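Local coordinates for VgrG protein (Vibrio cholerae, PDB 4E1F) that probably cross-links G-actin through its actin cross-linking domain, a toxin domain captured here with ADP and manganese bound, at residues Ile25-Glu30 / Ser361-Thr366; Leu57-Lys62 / Val92-Glu97; Gln173-Gly178 / Arg353-Glu358. The protein carries 1 engineered substitution. All blocks are in the same frame, centred on the assembly; numbering follows the deposited sequence.

Contact 1. Residues Ile25-Glu30 / Ser361-Thr366. Engineered in segment 25-30: Gln-28 (natural residue Glu). With ADP (adenosine-5'-diphosphate), chain B.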
loop_
_atom_site.group_PDB
_atom_site.type_symbol
_atom_site.label_atom_id
_atom_site.label_comp_id
_atom_site.label_asym_id
_atom_site.label_seq_id
_atom_site.Cartn_x
_atom_site.Cartn_y
_atom_site.Cartn_z
ATOM N N ILE A 25 -1.651 11.088 -2.471
ATOM C CA ILE A 25 -2.234 9.886 -3.043
ATOM C C ILE A 25 -1.258 9.181 -3.972
ATOM O O ILE A 25 -0.493 9.826 -4.698
ATOM C CB ILE A 25 -3.613 10.188 -3.738
ATOM C CG1 ILE A 25 -4.366 8.875 -4.158
ATOM C CG2 ILE A 25 -3.469 11.165 -4.918
ATOM C CD1 ILE A 25 -5.861 8.949 -4.106
ATOM N N GLY A 26 -1.323 7.862 -3.924
ATOM C CA GLY A 26 -0.594 6.949 -4.781
ATOM C C GLY A 26 -1.559 5.912 -5.315
ATOM O O GLY A 26 -2.587 5.622 -4.692
ATOM N N ILE A 27 -1.261 5.373 -6.486
ATOM C CA ILE A 27 -2.088 4.341 -7.121
ATOM C C ILE A 27 -1.259 3.117 -7.515
ATOM O O ILE A 27 -0.069 3.243 -7.838
ATOM C CB ILE A 27 -2.954 4.882 -8.314
ATOM C CG1 ILE A 27 -2.077 5.420 -9.488
ATOM C CG2 ILE A 27 -3.994 5.930 -7.828
ATOM C CD1 ILE A 27 -2.813 5.641 -10.842
ATOM N N GLN A 28 -1.886 1.932 -7.478
ATOM C CA GLN A 28 -1.274 0.662 -7.883
ATOM C C GLN A 28 -2.182 0.052 -8.926
ATOM O O GLN A 28 -3.400 0.016 -8.729
ATOM C CB GLN A 28 -1.191 -0.264 -6.688
ATOM C CG GLN A 28 -0.076 0.073 -5.722
ATOM C CD GLN A 28 -0.155 -0.823 -4.513
ATOM O OE1 GLN A 28 0.392 -1.946 -4.495
ATOM N NE2 GLN A 28 -0.882 -0.368 -3.503
ATOM N N ASN A 29 -1.609 -0.372 -10.071
ATOM C CA ASN A 29 -2.403 -0.852 -11.193
ATOM C C ASN A 29 -1.791 -2.121 -11.818
ATOM O O ASN A 29 -0.773 -2.056 -12.533
ATOM C CB ASN A 29 -2.507 0.310 -12.207
ATOM C CG ASN A 29 -3.361 0.078 -13.431
ATOM O OD1 ASN A 29 -4.489 -0.428 -13.361
ATOM N ND2 ASN A 29 -2.880 0.556 -14.574
ATOM N N GLU A 30 -2.426 -3.276 -11.555
ATOM C CA GLU A 30 -1.956 -4.548 -12.099
ATOM C C GLU A 30 -2.402 -4.708 -13.557
ATOM O O GLU A 30 -3.581 -4.501 -13.864
ATOM C CB GLU A 30 -2.391 -5.719 -11.211
ATOM C CG GLU A 30 -1.634 -7.015 -11.464
ATOM C CD GLU A 30 -2.156 -8.197 -10.668
ATOM O OE1 GLU A 30 -1.373 -9.142 -10.422
ATOM O OE2 GLU A 30 -3.348 -8.176 -10.282
ATOM N N SER A 361 -11.621 8.602 -9.992
ATOM C CA SER A 361 -11.052 9.633 -10.859
ATOM C C SER A 361 -9.519 9.651 -10.868
ATOM O O SER A 361 -8.917 10.225 -11.782
ATOM C CB SER A 361 -11.610 11.006 -10.476
ATOM O OG SER A 361 -11.254 11.369 -9.150
ATOM N N TYR A 362 -8.881 9.033 -9.869
ATOM C CA TYR A 362 -7.419 8.983 -9.786
ATOM C C TYR A 362 -6.836 7.797 -10.558
ATOM O O TYR A 362 -5.619 7.701 -10.683
ATOM C CB TYR A 362 -6.988 8.877 -8.313
ATOM C CG TYR A 362 -7.320 10.106 -7.498
ATOM C CD1 TYR A 362 -6.412 11.153 -7.381
ATOM C CD2 TYR A 362 -8.508 10.188 -6.781
ATOM C CE1 TYR A 362 -6.696 12.273 -6.595
ATOM C CE2 TYR A 362 -8.806 11.303 -5.994
ATOM C CZ TYR A 362 -7.890 12.339 -5.897
ATOM O OH TYR A 362 -8.179 13.444 -5.134
ATOM N N LEU A 363 -7.695 6.875 -11.007
ATOM C CA LEU A 363 -7.286 5.642 -11.658
ATOM C C LEU A 363 -7.457 5.689 -13.172
ATOM O O LEU A 363 -8.478 6.190 -13.648
ATOM C CB LEU A 363 -8.074 4.454 -11.052
ATOM C CG LEU A 363 -7.518 3.797 -9.768
ATOM C CD1 LEU A 363 -6.092 3.265 -9.951
ATOM C CD2 LEU A 363 -7.576 4.732 -8.559
ATOM N N PRO A 364 -6.461 5.196 -13.946
ATOM C CA PRO A 364 -6.630 5.164 -15.411
ATOM C C PRO A 364 -7.658 4.107 -15.836
ATOM O O PRO A 364 -7.788 3.056 -15.197
ATOM C CB PRO A 364 -5.233 4.801 -15.913
ATOM C CG PRO A 364 -4.636 3.979 -14.790
ATOM C CD PRO A 364 -5.191 4.567 -13.530
ATOM N N LYS A 365 -8.379 4.368 -16.923
ATOM C CA LYS A 365 -9.344 3.390 -17.431
ATOM C C LYS A 365 -9.062 3.073 -18.900
ATOM O O LYS A 365 -8.977 3.997 -19.709
ATOM C CB LYS A 365 -10.804 3.906 -17.255
ATOM C CG LYS A 365 -11.239 4.242 -15.820
ATOM C CD LYS A 365 -11.101 3.073 -14.813
ATOM C CE LYS A 365 -11.898 3.261 -13.539
ATOM N NZ LYS A 365 -11.448 4.434 -12.737
ATOM N N THR A 366 -8.912 1.781 -19.254
ATOM C CA THR A 366 -8.717 1.348 -20.646
ATOM C C THR A 366 -9.994 1.711 -21.424
ATOM O O THR A 366 -9.908 2.341 -22.470
ATOM C CB THR A 366 -8.466 -0.181 -20.732
ATOM O OG1 THR A 366 -7.341 -0.549 -19.943
ATOM C CG2 THR A 366 -8.253 -0.663 -22.167
HETATM P PB ADP B . 5.036 -3.703 -1.980
HETATM O O1B ADP B . 6.331 -3.289 -2.667
HETATM O O2B ADP B . 5.415 -4.305 -0.623
HETATM O O3B ADP B . 4.417 -4.853 -2.851
HETATM P PA ADP B . 4.010 -1.026 -2.554
HETATM O O1A ADP B . 5.388 -0.478 -2.377
HETATM O O2A ADP B . 3.789 -1.303 -4.044
HETATM O O3A ADP B . 4.038 -2.450 -1.805
HETATM O "O5'" ADP B . 2.930 0.108 -2.071
HETATM C "C5'" ADP B . 3.143 1.531 -2.374
HETATM C "C4'" ADP B . 1.992 2.506 -2.602
HETATM O "O4'" ADP B . 2.014 3.558 -1.591
HETATM C "C3'" ADP B . 1.973 3.263 -3.944
HETATM O "O3'" ADP B . 0.669 3.546 -4.447
HETATM C "C2'" ADP B . 2.633 4.593 -3.588
HETATM O "O2'" ADP B . 2.400 5.709 -4.447
HETATM C "C1'" ADP B . 2.003 4.827 -2.235
HETATM N N9 ADP B . 2.647 5.858 -1.398
HETATM C C8 ADP B . 3.958 5.889 -1.024
HETATM N N7 ADP B . 4.290 6.981 -0.369
HETATM C C5 ADP B . 3.108 7.695 -0.293
HETATM C C6 ADP B . 2.775 8.937 0.302
HETATM N N6 ADP B . 3.646 9.673 1.015
HETATM N N1 ADP B . 1.501 9.381 0.180
HETATM C C2 ADP B . 0.622 8.615 -0.479
HETATM N N3 ADP B . 0.813 7.421 -1.045
HETATM C C4 ADP B . 2.079 7.017 -0.927
#
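Strand 25-30 and the irregular segment 361-366 come closest at Ile-27 and Leu-363, whose CA atoms are 7.0 Å apart, a spacing filled by side chains. Ile-25, Ile-27 and Asn-29 all start toward the 361-366 segment, as alternate residues of a strand do, while the engineered Gln-28 (Glu in the natural sequence) starts away from it, and its CG lies near ADP O3'. The aromatic part of the contact is a CH-pi interaction: Ile-25 CD1 lies 3.9 Å from the centroid of the Tyr-362 ring and only 11° off its normal, so the methyl sits over the middle of one face. CG2 of Ile-25 reaches the CD1-CE1 side of the tyrosine ring. Ile-27 carries most of the rest. With CG1 held between the backbone N and carbonyl carbon (chi1 63°), its two branches spread over different partners: CD1 meets Pro-364 CD tip to tip at 3.7 Å, and CG2 packs on Leu-363 CD2 at 3.8 Å as the two side chains run past each other in opposite directions. Farther along, Asn-29 ND2 lies 3.9 Å from Pro-364 CG, while Asn-29 OD1 is hydrogen-bonded to Gln-173. The other side of the strand belongs to the ADP pocket, where Gly-26 CA lies 3.3 Å from ADP O2', so the backbone itself lines the ribose. Strand 24-30 runs between strands 85-97 and 173-180, antiparallel to both; helix 101-124 packs through Met-111 on Ile-27, Asn-29 and Pro-364 and through Val-104 on Tyr-362, so segment 361-366 shares this apolar layer with the helix.

Contact 2. Residues Leu57-Lys62 / Val92-Glu97. With ADP (adenosine-5'-diphosphate), chain B; SO4 (sulfate ion), chain D.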
loop_
_atom_site.group_PDB
_atom_site.type_symbol
_atom_site.label_atom_id
_atom_site.label_comp_id
_atom_site.label_asym_id
_atom_site.label_seq_id
_atom_site.Cartn_x
_atom_site.Cartn_y
_atom_site.Cartn_z
ATOM N N LEU A 57 6.871 9.390 -12.651
ATOM C CA LEU A 57 5.425 9.165 -12.608
ATOM C C LEU A 57 4.993 7.858 -11.958
ATOM O O LEU A 57 4.091 7.864 -11.121
ATOM C CB LEU A 57 4.786 9.364 -13.990
ATOM C CG LEU A 57 5.055 10.750 -14.646
ATOM C CD1 LEU A 57 4.696 10.745 -16.124
ATOM C CD2 LEU A 57 4.340 11.920 -13.879
ATOM N N PHE A 58 5.620 6.747 -12.362
ATOM C CA PHE A 58 5.328 5.421 -11.841
ATOM C C PHE A 58 6.455 4.438 -12.055
ATOM O O PHE A 58 7.292 4.630 -12.941
ATOM C CB PHE A 58 3.993 4.888 -12.371
ATOM C CG PHE A 58 3.937 4.615 -13.850
ATOM C CD1 PHE A 58 4.324 3.382 -14.357
ATOM C CD2 PHE A 58 3.470 5.584 -14.735
ATOM C CE1 PHE A 58 4.291 3.136 -15.732
ATOM C CE2 PHE A 58 3.384 5.316 -16.102
ATOM C CZ PHE A 58 3.793 4.098 -16.590
ATOM N N MET A 59 6.474 3.390 -11.241
ATOM C CA MET A 59 7.470 2.328 -11.309
ATOM C C MET A 59 6.891 1.142 -12.050
ATOM O O MET A 59 5.692 0.866 -11.970
ATOM C CB MET A 59 7.855 1.866 -9.895
ATOM C CG MET A 59 8.521 2.934 -9.037
ATOM S SD MET A 59 8.492 2.334 -7.350
ATOM C CE MET A 59 9.389 3.553 -6.548
ATOM N N LEU A 60 7.776 0.404 -12.711
ATOM C CA LEU A 60 7.483 -0.857 -13.388
ATOM C C LEU A 60 7.974 -1.937 -12.448
ATOM O O LEU A 60 9.179 -2.025 -12.165
ATOM C CB LEU A 60 8.238 -0.911 -14.729
ATOM C CG LEU A 60 7.497 -0.283 -15.919
ATOM C CD1 LEU A 60 7.679 1.227 -15.954
ATOM C CD2 LEU A 60 8.048 -0.822 -17.206
ATOM N N THR A 61 7.029 -2.721 -11.913
ATOM C CA THR A 61 7.328 -3.745 -10.929
ATOM C C THR A 61 6.757 -5.102 -11.256
ATOM O O THR A 61 5.764 -5.215 -11.980
ATOM C CB THR A 61 6.792 -3.344 -9.529
ATOM O OG1 THR A 61 5.362 -3.448 -9.521
ATOM C CG2 THR A 61 7.249 -1.944 -9.064
ATOM N N LYS A 62 7.334 -6.127 -10.626
ATOM C CA LYS A 62 6.828 -7.497 -10.699
ATOM C C LYS A 62 5.933 -7.616 -9.482
ATOM O O LYS A 62 6.226 -6.998 -8.438
ATOM C CB LYS A 62 7.968 -8.557 -10.691
ATOM C CG LYS A 62 8.990 -8.436 -9.542
ATOM C CD LYS A 62 9.720 -9.763 -9.336
ATOM C CE LYS A 62 10.875 -9.575 -8.383
ATOM N NZ LYS A 62 11.532 -10.870 -8.036
ATOM N N VAL A 92 3.125 1.189 -10.329
ATOM C CA VAL A 92 3.073 1.822 -8.996
ATOM C C VAL A 92 3.474 3.296 -9.085
ATOM O O VAL A 92 4.635 3.625 -9.317
ATOM C CB VAL A 92 3.932 1.050 -7.956
ATOM C CG1 VAL A 92 3.714 1.617 -6.559
ATOM C CG2 VAL A 92 3.612 -0.445 -7.979
ATOM N N SER A 93 2.503 4.185 -8.945
ATOM C CA SER A 93 2.787 5.599 -9.117
ATOM C C SER A 93 3.615 6.149 -7.985
ATOM O O SER A 93 3.595 5.606 -6.866
ATOM C CB SER A 93 1.493 6.398 -9.268
ATOM O OG SER A 93 0.918 6.605 -7.986
ATOM N N TYR A 94 4.360 7.219 -8.288
ATOM C CA TYR A 94 5.065 7.987 -7.285
ATOM C C TYR A 94 3.951 8.852 -6.718
ATOM O O TYR A 94 3.113 9.334 -7.503
ATOM C CB TYR A 94 6.157 8.836 -7.944
ATOM C CG TYR A 94 7.362 7.988 -8.274
ATOM C CD1 TYR A 94 7.453 7.315 -9.491
ATOM C CD2 TYR A 94 8.370 7.780 -7.336
ATOM C CE1 TYR A 94 8.535 6.486 -9.782
ATOM C CE2 TYR A 94 9.463 6.959 -7.621
ATOM C CZ TYR A 94 9.553 6.336 -8.858
ATOM O OH TYR A 94 10.627 5.532 -9.148
ATOM N N PRO A 95 3.859 9.014 -5.372
ATOM C CA PRO A 95 2.745 9.796 -4.816
ATOM C C PRO A 95 2.767 11.257 -5.280
ATOM O O PRO A 95 3.836 11.778 -5.626
ATOM C CB PRO A 95 2.975 9.692 -3.309
ATOM C CG PRO A 95 4.442 9.401 -3.149
ATOM C CD PRO A 95 4.747 8.510 -4.295
ATOM N N CYS A 96 1.593 11.903 -5.289
ATOM C CA CYS A 96 1.450 13.315 -5.628
ATOM C C CYS A 96 0.446 13.915 -4.654
ATOM O O CYS A 96 -0.119 13.174 -3.839
ATOM C CB CYS A 96 1.010 13.497 -7.080
ATOM S SG CYS A 96 -0.626 12.830 -7.468
ATOM N N GLU A 97 0.259 15.255 -4.701
ATOM C CA GLU A 97 -0.740 15.935 -3.886
ATOM C C GLU A 97 -2.114 15.529 -4.398
ATOM O O GLU A 97 -2.325 15.481 -5.619
ATOM C CB GLU A 97 -0.581 17.458 -3.987
ATOM C CG GLU A 97 0.804 17.931 -3.556
ATOM C CD GLU A 97 1.172 19.363 -3.902
ATOM O OE1 GLU A 97 2.372 19.626 -4.148
ATOM O OE2 GLU A 97 0.267 20.226 -3.912
HETATM P PB ADP B . 5.036 -3.703 -1.980
HETATM O O1B ADP B . 6.331 -3.289 -2.667
HETATM O O2B ADP B . 5.415 -4.305 -0.623
HETATM O O3B ADP B . 4.417 -4.853 -2.851
HETATM P PA ADP B . 4.010 -1.026 -2.554
HETATM O O1A ADP B . 5.388 -0.478 -2.377
HETATM O O2A ADP B . 3.789 -1.303 -4.044
HETATM O O3A ADP B . 4.038 -2.450 -1.805
HETATM O "O5'" ADP B . 2.930 0.108 -2.071
HETATM C "C5'" ADP B . 3.143 1.531 -2.374
HETATM C "C4'" ADP B . 1.992 2.506 -2.602
HETATM O "O4'" ADP B . 2.014 3.558 -1.591
HETATM C "C3'" ADP B . 1.973 3.263 -3.944
HETATM O "O3'" ADP B . 0.669 3.546 -4.447
HETATM C "C2'" ADP B . 2.633 4.593 -3.588
HETATM O "O2'" ADP B . 2.400 5.709 -4.447
HETATM C "C1'" ADP B . 2.003 4.827 -2.235
HETATM N N9 ADP B . 2.647 5.858 -1.398
HETATM C C8 ADP B . 3.958 5.889 -1.024
HETATM N N7 ADP B . 4.290 6.981 -0.369
HETATM C C5 ADP B . 3.108 7.695 -0.293
HETATM C C6 ADP B . 2.775 8.937 0.302
HETATM N N6 ADP B . 3.646 9.673 1.015
HETATM N N1 ADP B . 1.501 9.381 0.180
HETATM C C2 ADP B . 0.622 8.615 -0.479
HETATM N N3 ADP B . 0.813 7.421 -1.045
HETATM C C4 ADP B . 2.079 7.017 -0.927
HETATM S S SO4 D . 10.272 -12.531 -4.779
HETATM O O1 SO4 D . 11.545 -13.163 -5.155
HETATM O O2 SO4 D . 10.217 -12.294 -3.329
HETATM O O3 SO4 D . 10.125 -11.285 -5.505
HETATM O O4 SO4 D . 9.181 -13.387 -5.152
#
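Three backbone hydrogen bonds join Leu-57, Met-59, Val-92 and Tyr-94. Met-59 and Val-92 form an antiparallel hydrogen-bonded pair, with Met-59 N to Val-92 O at 2.7 Å and Val-92 N to Met-59 O at 3.1 Å; the third bond runs from Tyr-94 N to Leu-57 O at 2.9 Å. Phe-58 and Ser-93 are the adjacent non-hydrogen-bonded pair, and their CA atoms lie just 3.7 Å apart, accompanied by CA-H...O contacts from Ser-93 to Leu-57 O and from Phe-58 to Val-92 O. Toward strand 45-51 the pairing is irregular: Leu-57 and Phe-58 both face Val-49, a classic beta bulge, and strand 56-68 thus links strands 45-51 and 85-97 in antiparallel order.

Aromatic contacts centre on Tyr-94. One ring edge abuts the Leu-57 to Phe-58 peptide, Phe-58 N lying near the ring plane 3.5 Å from CD1. Met-59 crosses the tyrosine at about a right angle; its chain is extended beyond CG, which carries SD to 5.0 Å from the ring centroid in an oblique Met-aromatic contact (32° off the normal). CG and CE both lie against the phenol end, whose OH is hydrogen-bonded to Pro-14 O.

Side-chain packing continues where Thr-61, through OG1 and CG2, lies against Val-92 CG2, the hydroxyl being hydrogen-bonded to Glu-90 O. The other methyl of Val-92, CG1, turned opposite the backbone N (chi1 -173°), meets ADP C3' at 3.5 Å.

Polar contact with the ligand is made by the backbone: ADP O2' donates to Ser-93 O at 2.7 Å, while Pro-95 CB and CG pack on the adenine.

Contact 3. Residues Gln173-Gly178 / Arg353-Glu358. With ADP (adenosine-5'-diphosphate), chain B; SO4 (sulfate ion), chain H.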
loop_
_atom_site.group_PDB
_atom_site.type_symbol
_atom_site.label_atom_id
_atom_site.label_comp_id
_atom_site.label_asym_id
_atom_site.label_seq_id
_atom_site.Cartn_x
_atom_site.Cartn_y
_atom_site.Cartn_z
ATOM N N GLN A 173 -6.709 -2.781 -9.329
ATOM C CA GLN A 173 -6.393 -1.449 -8.851
ATOM C C GLN A 173 -6.563 -1.166 -7.362
ATOM O O GLN A 173 -7.559 -1.544 -6.740
ATOM C CB GLN A 173 -7.181 -0.417 -9.668
ATOM C CG GLN A 173 -6.765 -0.364 -11.148
ATOM C CD GLN A 173 -7.615 0.583 -11.963
ATOM O OE1 GLN A 173 -8.778 0.838 -11.650
ATOM N NE2 GLN A 173 -7.066 1.105 -13.049
ATOM N N GLN A 174 -5.599 -0.419 -6.815
ATOM C CA GLN A 174 -5.625 0.085 -5.444
ATOM C C GLN A 174 -5.185 1.544 -5.402
ATOM O O GLN A 174 -4.577 2.030 -6.349
ATOM C CB GLN A 174 -4.750 -0.757 -4.525
ATOM C CG GLN A 174 -5.437 -2.027 -4.094
ATOM C CD GLN A 174 -4.527 -3.195 -4.258
ATOM O OE1 GLN A 174 -3.561 -3.371 -3.516
ATOM N NE2 GLN A 174 -4.826 -4.024 -5.245
ATOM N N ALA A 175 -5.493 2.231 -4.293
ATOM C CA ALA A 175 -5.075 3.599 -4.058
ATOM C C ALA A 175 -4.618 3.677 -2.620
ATOM O O ALA A 175 -5.147 2.972 -1.763
ATOM C CB ALA A 175 -6.221 4.573 -4.323
ATOM N N THR A 176 -3.600 4.491 -2.370
ATOM C CA THR A 176 -3.041 4.731 -1.047
ATOM C C THR A 176 -3.139 6.226 -0.755
ATOM O O THR A 176 -2.599 7.036 -1.516
ATOM C CB THR A 176 -1.591 4.197 -0.933
ATOM O OG1 THR A 176 -1.597 2.775 -1.068
ATOM C CG2 THR A 176 -0.923 4.566 0.424
ATOM N N VAL A 177 -3.814 6.590 0.345
ATOM C CA VAL A 177 -3.966 7.993 0.749
ATOM C C VAL A 177 -3.116 8.255 1.991
ATOM O O VAL A 177 -3.151 7.469 2.932
ATOM C CB VAL A 177 -5.461 8.376 0.969
ATOM C CG1 VAL A 177 -5.613 9.764 1.598
ATOM C CG2 VAL A 177 -6.243 8.310 -0.339
ATOM N N GLY A 178 -2.379 9.362 1.977
ATOM C CA GLY A 178 -1.563 9.795 3.099
ATOM C C GLY A 178 -2.113 11.097 3.644
ATOM O O GLY A 178 -2.427 12.004 2.868
ATOM N N ARG A 353 -8.132 -1.233 -0.434
ATOM C CA ARG A 353 -8.017 -2.579 -1.018
ATOM C C ARG A 353 -8.805 -2.714 -2.318
ATOM O O ARG A 353 -8.376 -3.398 -3.246
ATOM C CB ARG A 353 -8.381 -3.641 0.024
ATOM C CG ARG A 353 -7.423 -3.631 1.248
ATOM C CD ARG A 353 -5.998 -4.077 0.878
ATOM N NE ARG A 353 -5.972 -5.483 0.450
ATOM C CZ ARG A 353 -4.913 -6.112 -0.046
ATOM N NH1 ARG A 353 -3.768 -5.468 -0.210
ATOM N NH2 ARG A 353 -4.983 -7.402 -0.349
ATOM N N THR A 354 -9.955 -2.023 -2.375
ATOM C CA THR A 354 -10.864 -1.846 -3.514
ATOM C C THR A 354 -10.978 -0.311 -3.642
ATOM O O THR A 354 -11.181 0.356 -2.633
ATOM C CB THR A 354 -12.234 -2.502 -3.193
ATOM O OG1 THR A 354 -12.040 -3.910 -3.128
ATOM C CG2 THR A 354 -13.309 -2.192 -4.235
ATOM N N VAL A 355 -10.844 0.244 -4.846
ATOM C CA VAL A 355 -10.930 1.693 -5.025
ATOM C C VAL A 355 -12.398 2.125 -4.856
ATOM O O VAL A 355 -13.226 1.655 -5.631
ATOM C CB VAL A 355 -10.310 2.189 -6.369
ATOM C CG1 VAL A 355 -10.497 3.704 -6.540
ATOM C CG2 VAL A 355 -8.830 1.819 -6.464
ATOM N N PRO A 356 -12.750 2.980 -3.854
ATOM C CA PRO A 356 -14.157 3.404 -3.719
ATOM C C PRO A 356 -14.526 4.432 -4.797
ATOM O O PRO A 356 -13.626 4.987 -5.451
ATOM C CB PRO A 356 -14.189 4.014 -2.313
ATOM C CG PRO A 356 -12.821 4.602 -2.143
ATOM C CD PRO A 356 -11.898 3.625 -2.832
ATOM N N ASN A 357 -15.845 4.699 -4.977
ATOM C CA ASN A 357 -16.333 5.670 -5.974
ATOM C C ASN A 357 -15.653 7.035 -5.861
ATOM O O ASN A 357 -15.284 7.610 -6.877
ATOM C CB ASN A 357 -17.873 5.821 -5.936
ATOM C CG ASN A 357 -18.640 4.573 -6.318
ATOM O OD1 ASN A 357 -19.518 4.109 -5.588
ATOM N ND2 ASN A 357 -18.352 4.013 -7.485
ATOM N N GLU A 358 -15.453 7.530 -4.626
ATOM C CA GLU A 358 -14.819 8.835 -4.339
ATOM C C GLU A 358 -13.370 8.984 -4.909
ATOM O O GLU A 358 -12.889 10.101 -5.088
ATOM C CB GLU A 358 -14.812 9.121 -2.817
ATOM C CG GLU A 358 -16.195 9.244 -2.169
ATOM C CD GLU A 358 -16.832 7.975 -1.615
ATOM O OE1 GLU A 358 -16.503 6.864 -2.092
ATOM O OE2 GLU A 358 -17.681 8.099 -0.702
HETATM P PB ADP B . 5.036 -3.703 -1.980
HETATM O O1B ADP B . 6.331 -3.289 -2.667
HETATM O O2B ADP B . 5.415 -4.305 -0.623
HETATM O O3B ADP B . 4.417 -4.853 -2.851
HETATM P PA ADP B . 4.010 -1.026 -2.554
HETATM O O1A ADP B . 5.388 -0.478 -2.377
HETATM O O2A ADP B . 3.789 -1.303 -4.044
HETATM O O3A ADP B . 4.038 -2.450 -1.805
HETATM O "O5'" ADP B . 2.930 0.108 -2.071
HETATM C "C5'" ADP B . 3.143 1.531 -2.374
HETATM C "C4'" ADP B . 1.992 2.506 -2.602
HETATM O "O4'" ADP B . 2.014 3.558 -1.591
HETATM C "C3'" ADP B . 1.973 3.263 -3.944
HETATM O "O3'" ADP B . 0.669 3.546 -4.447
HETATM C "C2'" ADP B . 2.633 4.593 -3.588
HETATM O "O2'" ADP B . 2.400 5.709 -4.447
HETATM C "C1'" ADP B . 2.003 4.827 -2.235
HETATM N N9 ADP B . 2.647 5.858 -1.398
HETATM C C8 ADP B . 3.958 5.889 -1.024
HETATM N N7 ADP B . 4.290 6.981 -0.369
HETATM C C5 ADP B . 3.108 7.695 -0.293
HETATM C C6 ADP B . 2.775 8.937 0.302
HETATM N N6 ADP B . 3.646 9.673 1.015
HETATM N N1 ADP B . 1.501 9.381 0.180
HETATM C C2 ADP B . 0.622 8.615 -0.479
HETATM N N3 ADP B . 0.813 7.421 -1.045
HETATM C C4 ADP B . 2.079 7.017 -0.927
HETATM S S SO4 H . -1.394 -8.108 -1.522
HETATM O O1 SO4 H . -0.647 -8.541 -2.692
HETATM O O2 SO4 H . -2.755 -8.624 -1.596
HETATM O O3 SO4 H . -0.712 -8.586 -0.317
HETATM O O4 SO4 H . -1.439 -6.645 -1.499
HETATM O O HOH W 1 -8.668 -4.010 -5.883
#
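Gln-173 opens the contact with its backbone, since its carbonyl O is met by Val-355 CG2 at 3.6 Å. A water lies within hydrogen-bonding distance of both Gln-173 O (2.8 Å) and Arg-353 O (2.7 Å). Two carbonyl oxygens, both acceptors, cannot pair directly, and the water sits between them. The side-chain amide of Gln-173 is directed elsewhere, its NE2 being hydrogen-bonded to Asn-29 OD1 and Pro-364 O.

At Gln-174 the strand comes nearest to the loop: its CA lies 5.6 Å from that of Val-355. Val-355 points toward the strand, and its CG2, placed beside the backbone N and anti to the carbonyl carbon, packs on Gln-174 CA at 3.8 Å. The aliphatic part of Gln-174 is used against the arginine backbone, CG approaching Arg-353 O to 3.4 Å. Beyond CG the two side chains run side by side in the same direction, their amide and guanidinium planes 57° apart.

The arginine bends at chi2 and chi3, which turns its head back alongside the glutamine. There a sulfate sits at the edge of the guanidinium, near its plane, held by hydrogen bonds from Arg-353 NH2 to O2 at 2.8 Å and from NH1 to O4, with both N-H...O angles above 170°. This ion, probably taken from the crystallisation liquor, is also hydrogen-bonded to Lys-272; NH1 has a salt bridge to Glu-351, and a hydrogen bond runs from NE to Asn-273.

Ala-175 ends the contact, CB resting 4.4 Å from Val-355 CG2. Thr-176 and Gly-178 line the ADP pocket, Thr-176 CG2 approaching adenine N3. Strand 173-180 lies between strands 24-30 and 344-352, antiparallel to each, and the 353-358 loop continues directly from the latter, with Val-355 reaching on to Leu-363.

Each contact has one strand that touches the same ADP, and all belong to the actin cross-linking domain. Strand 24-30 of contact 1 lies between strand 85-97 of contact 2 and strand 173-180 of contact 3, so their centres fall about 10 Å (contacts 1 and 2) and 8 Å (contacts 1 and 3) apart. Contacts 2 and 3 do not touch; their centres are about 14 Å apart. In sequence, contacts 2 and 3 follow one another inside the long loop closed by contact 1. Residues widely separated along the chain therefore build a single nucleotide pocket, with the last modelled residues, 361-366, folded back onto the first of these strands.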